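PDB 3CJY: putative thioesterase from Novosphingobium aromaticivorans, which probably hydrolyses acyl-CoA thioesters, using a tandem pair of hotdog-family domains, and binds a calcium ion. Local coordinates for residues 184-195 with 219-227; 204-215 with 246-256. One frame throughout, in Å; residues are numbered along the deposited sequence. Where two conformers were deposited one is given.

Contact 1 (184-195 with 219-227); sequences FADFLPIALGRA and WCLCDMIIP
M224 and I226 of strand 220-227 pack against L188, A191, L192 and A195 of helix 188-195. This is helix-on-sheet packing in a hotdog fold, where an antiparallel sheet wraps round a helical core. The helix and strand axes come within 8.0 Å of each other, and their directions differ by 52°. No hydrogen bond crosses the contact.

M224, a selenomethionine, can be followed from CB to its tip. Its CB sits 3.6 Å from L188 CD2 and also touches A191 CB. CG still borders L188 CD2, and the two side chains slide past each other in opposite directions. SE comes 3.3 Å from F187 O, the carbonyl that accepts I190 N in the first turn of the helix. The M224 chain bends at chi3 (-75°), and its methyl, M224 CE, stays alongside A191 CB, at 4.1 Å.

I226 packs farther along the helix, against A191, L192 and A195. CG1 stands anti to its own carbonyl carbon (chi1 -56°) and lies 3.7 Å from A191 O. CD1 continues onto the backbone of L192. CG2 meets L192 CD1 at 4.0 Å, the two side chains crossing at about a right angle. A195 CB rests against I226 CB. W118 of the second subunit also packs on I226.

Toward the other end of the strand, C222 SG touches F184 O and F187 CB, both on the same side of the sulfur. The last touch is at F184. C220 CB is 3.8 Å from F184 CD2, and C220 SG approaches the ring obliquely, 5.0 Å from its centroid.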
# COMPACT_ATOMS: atom_id res chain seq x y z
N PHE A 184 9.32 9.42 7.29
CA PHE A 184 10.18 8.30 7.66
C PHE A 184 9.89 7.02 6.86
O PHE A 184 10.78 6.19 6.62
CB PHE A 184 10.09 8.01 9.16
CG PHE A 184 10.73 9.08 10.03
CD1 PHE A 184 11.69 9.95 9.52
CD2 PHE A 184 10.48 9.10 11.40
CE1 PHE A 184 12.38 10.85 10.38
CE2 PHE A 184 11.13 10.03 12.24
CZ PHE A 184 12.06 10.91 11.70
N ALA A 185 8.62 6.86 6.46
CA ALA A 185 8.19 5.74 5.63
C ALA A 185 8.92 5.76 4.28
O ALA A 185 9.18 4.73 3.68
CB ALA A 185 6.63 5.75 5.38
N ASP A 186 9.25 6.97 3.80
CA ASP A 186 9.93 7.11 2.50
C ASP A 186 11.46 7.01 2.57
O ASP A 186 12.18 7.51 1.69
CB ASP A 186 9.48 8.37 1.80
CG ASP A 186 9.82 8.37 0.29
OD1 ASP A 186 9.67 7.33 -0.37
OD2 ASP A 186 10.25 9.42 -0.23
N PHE A 187 11.95 6.31 3.58
CA PHE A 187 13.35 5.93 3.65
C PHE A 187 13.61 4.57 2.93
O PHE A 187 14.73 4.08 2.85
CB PHE A 187 13.83 5.88 5.09
CG PHE A 187 14.32 7.20 5.62
CD1 PHE A 187 13.47 8.30 5.68
CD2 PHE A 187 15.63 7.32 6.09
CE1 PHE A 187 13.90 9.51 6.15
CE2 PHE A 187 16.08 8.54 6.60
CZ PHE A 187 15.20 9.63 6.63
N LEU A 188 12.57 4.00 2.33
CA LEU A 188 12.73 2.71 1.63
C LEU A 188 13.74 2.77 0.49
O LEU A 188 14.35 1.77 0.21
CB LEU A 188 11.40 2.10 1.18
CG LEU A 188 10.68 1.30 2.25
CD1 LEU A 188 9.24 1.03 1.89
CD2 LEU A 188 11.45 -0.01 2.52
N PRO A 189 13.84 3.91 -0.23
CA PRO A 189 14.91 3.90 -1.27
C PRO A 189 16.32 3.60 -0.71
O PRO A 189 17.14 2.97 -1.36
CB PRO A 189 14.76 5.28 -1.92
CG PRO A 189 13.31 5.63 -1.70
CD PRO A 189 12.96 5.10 -0.36
N ILE A 190 16.58 3.98 0.53
CA ILE A 190 17.86 3.70 1.18
C ILE A 190 17.97 2.19 1.42
O ILE A 190 18.99 1.58 1.16
CB ILE A 190 18.01 4.50 2.51
CG1 ILE A 190 18.13 6.00 2.19
CG2 ILE A 190 19.20 4.01 3.29
CD1 ILE A 190 18.07 6.87 3.40
N ALA A 191 16.85 1.58 1.79
CA ALA A 191 16.83 0.14 2.02
C ALA A 191 17.08 -0.58 0.68
O ALA A 191 17.77 -1.62 0.63
CB ALA A 191 15.48 -0.30 2.58
N LEU A 192 16.60 0.00 -0.40
CA LEU A 192 16.81 -0.62 -1.74
C LEU A 192 18.29 -0.59 -2.09
O LEU A 192 18.86 -1.58 -2.56
CB LEU A 192 15.95 0.06 -2.78
CG LEU A 192 16.15 -0.46 -4.20
CD1 LEU A 192 15.89 -1.99 -4.28
CD2 LEU A 192 15.31 0.37 -5.20
N GLY A 193 18.92 0.55 -1.85
CA GLY A 193 20.35 0.73 -2.16
C GLY A 193 21.17 -0.27 -1.38
O GLY A 193 22.13 -0.83 -1.87
N ARG A 194 20.75 -0.55 -0.16
CA ARG A 194 21.47 -1.54 0.64
C ARG A 194 21.27 -2.99 0.15
O ARG A 194 22.18 -3.80 0.18
CB ARG A 194 21.09 -1.49 2.10
CG ARG A 194 21.48 -0.16 2.72
CD ARG A 194 21.67 -0.28 4.20
NE ARG A 194 22.16 0.99 4.74
CZ ARG A 194 22.36 1.22 6.03
NH1 ARG A 194 22.13 0.26 6.91
NH2 ARG A 194 22.81 2.40 6.42
N ALA A 195 20.05 -3.29 -0.27
CA ALA A 195 19.67 -4.63 -0.67
C ALA A 195 20.34 -4.95 -1.99
O ALA A 195 20.77 -6.08 -2.21
CB ALA A 195 18.17 -4.76 -0.80
N TRP A 219 12.71 9.09 19.09
CA TRP A 219 13.25 8.12 18.15
C TRP A 219 12.16 7.26 17.55
O TRP A 219 11.18 6.89 18.21
CB TRP A 219 14.25 7.20 18.83
CG TRP A 219 15.51 7.88 19.21
CD1 TRP A 219 15.88 8.29 20.44
CD2 TRP A 219 16.58 8.22 18.32
NE1 TRP A 219 17.14 8.89 20.39
CE2 TRP A 219 17.58 8.86 19.09
CE3 TRP A 219 16.79 8.05 16.94
CZ2 TRP A 219 18.79 9.29 18.53
CZ3 TRP A 219 17.95 8.52 16.38
CH2 TRP A 219 18.95 9.12 17.17
N CYS A 220 12.35 6.98 16.28
CA CYS A 220 11.45 6.10 15.54
C CYS A 220 12.29 4.95 14.95
O CYS A 220 13.35 5.22 14.33
CB CYS A 220 10.77 6.91 14.45
SG CYS A 220 9.75 5.89 13.32
N LEU A 221 11.89 3.71 15.19
CA LEU A 221 12.53 2.57 14.55
C LEU A 221 11.87 2.44 13.17
O LEU A 221 10.67 2.13 13.06
CB LEU A 221 12.37 1.29 15.34
CG LEU A 221 13.09 0.11 14.70
CD1 LEU A 221 14.60 0.36 14.54
CD2 LEU A 221 12.79 -1.14 15.51
N CYS A 222 12.71 2.61 12.14
CA CYS A 222 12.34 2.55 10.72
C CYS A 222 12.81 1.15 10.27
O CYS A 222 13.98 0.90 9.99
CB CYS A 222 12.99 3.69 9.95
SG CYS A 222 12.70 3.60 8.18
N ASP A 223 11.84 0.25 10.24
CA ASP A 223 12.07 -1.19 10.05
C ASP A 223 11.59 -1.64 8.68
O ASP A 223 10.40 -1.86 8.48
CB ASP A 223 11.26 -1.83 11.21
CG ASP A 223 11.38 -3.34 11.31
OD1 ASP A 223 12.25 -3.92 10.66
OD2 ASP A 223 10.55 -3.91 12.07
N MSE A 224 12.55 -1.80 7.77
CA MSE A 224 12.34 -2.00 6.34
C MSE A 224 12.79 -3.30 5.77
O MSE A 224 13.75 -3.93 6.21
CB MSE A 224 13.11 -0.88 5.57
CG MSE A 224 12.70 0.53 5.94
SE MSE A 224 13.57 1.98 5.09
CE MSE A 224 15.22 1.84 6.06
N ILE A 225 12.05 -3.71 4.74
CA ILE A 225 12.44 -4.88 3.96
C ILE A 225 12.22 -4.60 2.48
O ILE A 225 11.22 -3.97 2.08
CB ILE A 225 11.68 -6.19 4.42
CG1 ILE A 225 12.23 -7.42 3.71
CG2 ILE A 225 10.17 -6.03 4.15
CD1 ILE A 225 11.81 -8.76 4.33
N ILE A 226 13.15 -5.08 1.66
CA ILE A 226 12.97 -5.12 0.19
C ILE A 226 12.90 -6.62 -0.12
O ILE A 226 13.89 -7.33 -0.10
CB ILE A 226 14.19 -4.53 -0.59
CG1 ILE A 226 14.48 -3.10 -0.15
CG2 ILE A 226 13.90 -4.60 -2.05
CD1 ILE A 226 13.33 -2.11 -0.42
N PRO A 227 11.68 -7.15 -0.34
CA PRO A 227 11.60 -8.59 -0.44
C PRO A 227 11.89 -9.19 -1.82
O PRO A 227 12.28 -10.35 -1.94
CB PRO A 227 10.12 -8.87 -0.06
CG PRO A 227 9.41 -7.70 -0.57
CD PRO A 227 10.35 -6.53 -0.26

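Contact 2 (204-215 with 246-256); sequences SLDNSLRITGAA and RLLATGAQSLL
L209 CD1 and I211 CG1 both reach A249 CB, the former at 4.2 Å, and form the apolar centre of this antiparallel pair. G251 lies opposite L209, where a CB would clash with S208 O. Around this centre the backbones of S208 and A252, and of R210 and T250, bond in both directions. L248 O accepts from both T212 N and G213 N. L248 and A249 form a classic beta bulge opposite L240 of strand 233-241.

Between the S208-A252 and S204-L255 pairs the register shifts by one. D206 OD1 takes S254 N on its syn side at 2.9 Å, and S204 OG donates to Q253 OE1 at 2.7 Å. At the other end R246 grips A214 O end-on with NH1 (3.0 Å) and NH2 (2.8 Å), the oxygen lying in the guanidinium plane. L248 CD2 sits over one face of that group. A leucine in place of R246 would probably leave A214 O without both donors and the 213-215 segment less firmly held.

R210 pairs with D206 of the second subunit. Strand 56-63 flanks 204-211 on its other side, strand 233-241 flanks 247-256, and helix 178-185 packs on L209, I211 and L248.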
# COMPACT_ATOMS: atom_id res chain seq x y z
N SER A 204 11.03 6.13 -6.36
CA SER A 204 9.68 5.68 -5.99
C SER A 204 8.65 5.94 -7.07
O SER A 204 8.59 7.02 -7.67
CB SER A 204 9.21 6.41 -4.74
OG SER A 204 10.24 6.46 -3.77
N LEU A 205 7.77 4.97 -7.25
CA LEU A 205 6.64 5.11 -8.15
C LEU A 205 5.42 5.65 -7.40
O LEU A 205 4.51 6.26 -7.94
CB LEU A 205 6.23 3.74 -8.74
CG LEU A 205 7.25 3.10 -9.65
CD1 LEU A 205 6.57 1.85 -10.21
CD2 LEU A 205 7.59 4.04 -10.75
N ASP A 206 5.43 5.39 -6.11
CA ASP A 206 4.32 5.72 -5.21
C ASP A 206 4.79 5.66 -3.76
O ASP A 206 5.94 5.32 -3.47
CB ASP A 206 3.19 4.73 -5.38
CG ASP A 206 3.52 3.34 -4.76
OD1 ASP A 206 4.51 2.74 -5.19
OD2 ASP A 206 2.78 2.87 -3.84
N ASN A 207 3.88 6.08 -2.88
CA ASN A 207 4.01 5.99 -1.43
C ASN A 207 2.63 5.57 -0.88
O ASN A 207 1.59 6.07 -1.30
CB ASN A 207 4.36 7.32 -0.73
CG ASN A 207 5.88 7.59 -0.54
OD1 ASN A 207 6.26 8.47 0.26
ND2 ASN A 207 6.73 6.88 -1.29
N SER A 208 2.67 4.64 0.07
CA SER A 208 1.48 4.20 0.81
C SER A 208 1.82 4.29 2.28
O SER A 208 2.92 3.93 2.68
CB SER A 208 1.11 2.77 0.46
OG SER A 208 -0.07 2.33 1.14
N LEU A 209 0.86 4.77 3.06
CA LEU A 209 1.01 4.89 4.56
C LEU A 209 -0.29 4.48 5.27
O LEU A 209 -1.39 4.91 4.86
CB LEU A 209 1.38 6.32 4.97
CG LEU A 209 1.87 6.52 6.39
CD1 LEU A 209 3.27 5.92 6.58
CD2 LEU A 209 1.83 8.00 6.82
N ARG A 210 -0.15 3.66 6.31
CA ARG A 210 -1.29 3.25 7.13
C ARG A 210 -0.93 3.60 8.58
O ARG A 210 -0.02 3.02 9.15
CB ARG A 210 -1.56 1.75 6.97
CG ARG A 210 -1.77 1.39 5.56
CD ARG A 210 -2.12 -0.07 5.32
NE ARG A 210 -2.04 -0.30 3.90
CZ ARG A 210 -2.97 0.10 3.05
NH1 ARG A 210 -4.10 0.63 3.52
NH2 ARG A 210 -2.80 -0.09 1.73
N ILE A 211 -1.68 4.53 9.16
CA ILE A 211 -1.35 5.01 10.50
C ILE A 211 -2.24 4.39 11.55
O ILE A 211 -3.47 4.43 11.41
CB ILE A 211 -1.51 6.53 10.59
CG1 ILE A 211 -0.58 7.20 9.56
CG2 ILE A 211 -1.25 7.04 12.04
CD1 ILE A 211 -0.78 8.70 9.45
N THR A 212 -1.64 3.78 12.56
CA THR A 212 -2.40 3.28 13.71
C THR A 212 -2.40 4.30 14.86
O THR A 212 -3.40 4.49 15.55
CB THR A 212 -1.89 1.90 14.20
OG1 THR A 212 -2.15 0.93 13.18
CG2 THR A 212 -2.60 1.43 15.48
N GLY A 213 -1.28 4.97 15.06
CA GLY A 213 -1.19 5.95 16.14
C GLY A 213 0.03 6.81 16.03
O GLY A 213 0.95 6.51 15.32
N ALA A 214 -0.01 7.93 16.73
CA ALA A 214 1.07 8.89 16.69
C ALA A 214 1.80 8.79 17.99
O ALA A 214 1.39 8.08 18.92
CB ALA A 214 0.56 10.29 16.49
N ALA A 215 2.85 9.57 18.09
CA ALA A 215 3.64 9.59 19.32
C ALA A 215 4.25 10.94 19.54
O ALA A 215 4.31 11.80 18.62
CB ALA A 215 4.77 8.53 19.23
N ARG A 246 5.93 0.26 20.30
CA ARG A 246 4.54 0.49 19.82
C ARG A 246 4.60 0.78 18.35
O ARG A 246 5.44 1.56 17.89
CB ARG A 246 3.88 1.62 20.57
CG ARG A 246 2.44 1.90 20.06
CD ARG A 246 1.61 2.84 20.98
NE ARG A 246 2.21 4.14 21.18
CZ ARG A 246 1.90 5.25 20.51
NH1 ARG A 246 1.01 5.21 19.55
NH2 ARG A 246 2.54 6.39 20.78
N LEU A 247 3.72 0.10 17.61
CA LEU A 247 3.62 0.26 16.18
C LEU A 247 2.77 1.51 15.88
O LEU A 247 1.63 1.64 16.34
CB LEU A 247 3.04 -0.99 15.55
CG LEU A 247 2.97 -1.08 14.02
CD1 LEU A 247 2.87 -2.57 13.58
CD2 LEU A 247 1.89 -0.25 13.41
N LEU A 248 3.40 2.45 15.19
CA LEU A 248 2.76 3.72 14.82
C LEU A 248 2.13 3.67 13.44
O LEU A 248 0.99 4.13 13.19
CB LEU A 248 3.82 4.85 14.91
CG LEU A 248 4.54 4.97 16.23
CD1 LEU A 248 5.56 6.15 16.14
CD2 LEU A 248 3.57 5.14 17.42
N ALA A 249 2.91 3.16 12.49
CA ALA A 249 2.44 3.08 11.12
C ALA A 249 3.15 2.04 10.32
O ALA A 249 4.18 1.49 10.77
CB ALA A 249 2.61 4.46 10.43
N THR A 250 2.58 1.71 9.17
CA THR A 250 3.29 0.92 8.16
C THR A 250 3.19 1.65 6.84
O THR A 250 2.38 2.55 6.67
CB THR A 250 2.74 -0.49 7.95
OG1 THR A 250 1.39 -0.41 7.48
CG2 THR A 250 2.73 -1.31 9.25
N GLY A 251 4.05 1.26 5.91
CA GLY A 251 4.10 1.88 4.60
C GLY A 251 4.69 0.92 3.60
O GLY A 251 5.18 -0.14 3.93
N ALA A 252 4.59 1.32 2.37
CA ALA A 252 5.12 0.53 1.28
C ALA A 252 5.23 1.38 0.04
O ALA A 252 4.64 2.43 -0.05
CB ALA A 252 4.24 -0.66 1.01
N GLN A 253 6.02 0.89 -0.90
CA GLN A 253 6.16 1.50 -2.23
C GLN A 253 6.83 0.55 -3.20
O GLN A 253 7.42 -0.45 -2.82
CB GLN A 253 7.02 2.76 -2.22
CG GLN A 253 8.47 2.52 -1.76
CD GLN A 253 9.30 3.79 -1.77
OE1 GLN A 253 10.06 4.02 -2.72
NE2 GLN A 253 9.13 4.62 -0.75
N SER A 254 6.67 0.90 -4.47
CA SER A 254 7.35 0.25 -5.58
C SER A 254 8.31 1.25 -6.13
O SER A 254 8.08 2.45 -6.02
CB SER A 254 6.39 -0.25 -6.64
OG SER A 254 5.55 -1.24 -6.08
N LEU A 255 9.40 0.76 -6.69
CA LEU A 255 10.47 1.61 -7.19
C LEU A 255 10.96 1.19 -8.55
O LEU A 255 10.99 0.01 -8.90
CB LEU A 255 11.66 1.56 -6.23
CG LEU A 255 11.52 1.85 -4.72
CD1 LEU A 255 11.44 0.57 -3.91
CD2 LEU A 255 12.70 2.69 -4.21
N LEU A 256 11.37 2.20 -9.33
CA LEU A 256 11.97 1.99 -10.66
C LEU A 256 13.46 1.94 -10.41
O LEU A 256 14.06 2.84 -9.79
CB LEU A 256 11.65 3.16 -11.60
CG LEU A 256 12.24 3.05 -13.01
CD1 LEU A 256 11.33 2.18 -13.79
CD2 LEU A 256 12.37 4.41 -13.66
O HOH W 1 1.05 -1.33 4.82

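Contacts 1 and 2 lie 10 Å apart, centre to centre, and their segments alternate along the chain. They meet at the break between helices 178-185 and 188-196. There D186 OD1 probably accepts hydrogen bonds from Q253 NE2 at 2.8 Å and N207 ND2 at 3.1 Å. A shared acceptor is consistent with these two donor nitrogens lying close together. A185 CB also packs on L209 CD1, at 3.6 Å. Thus the helical segment 184-195 faces strand 220-227 in contact 1 and touches both strands of contact 2. Both contacts also reach the second subunit. The calcium site of D14 and T51 lies away from both.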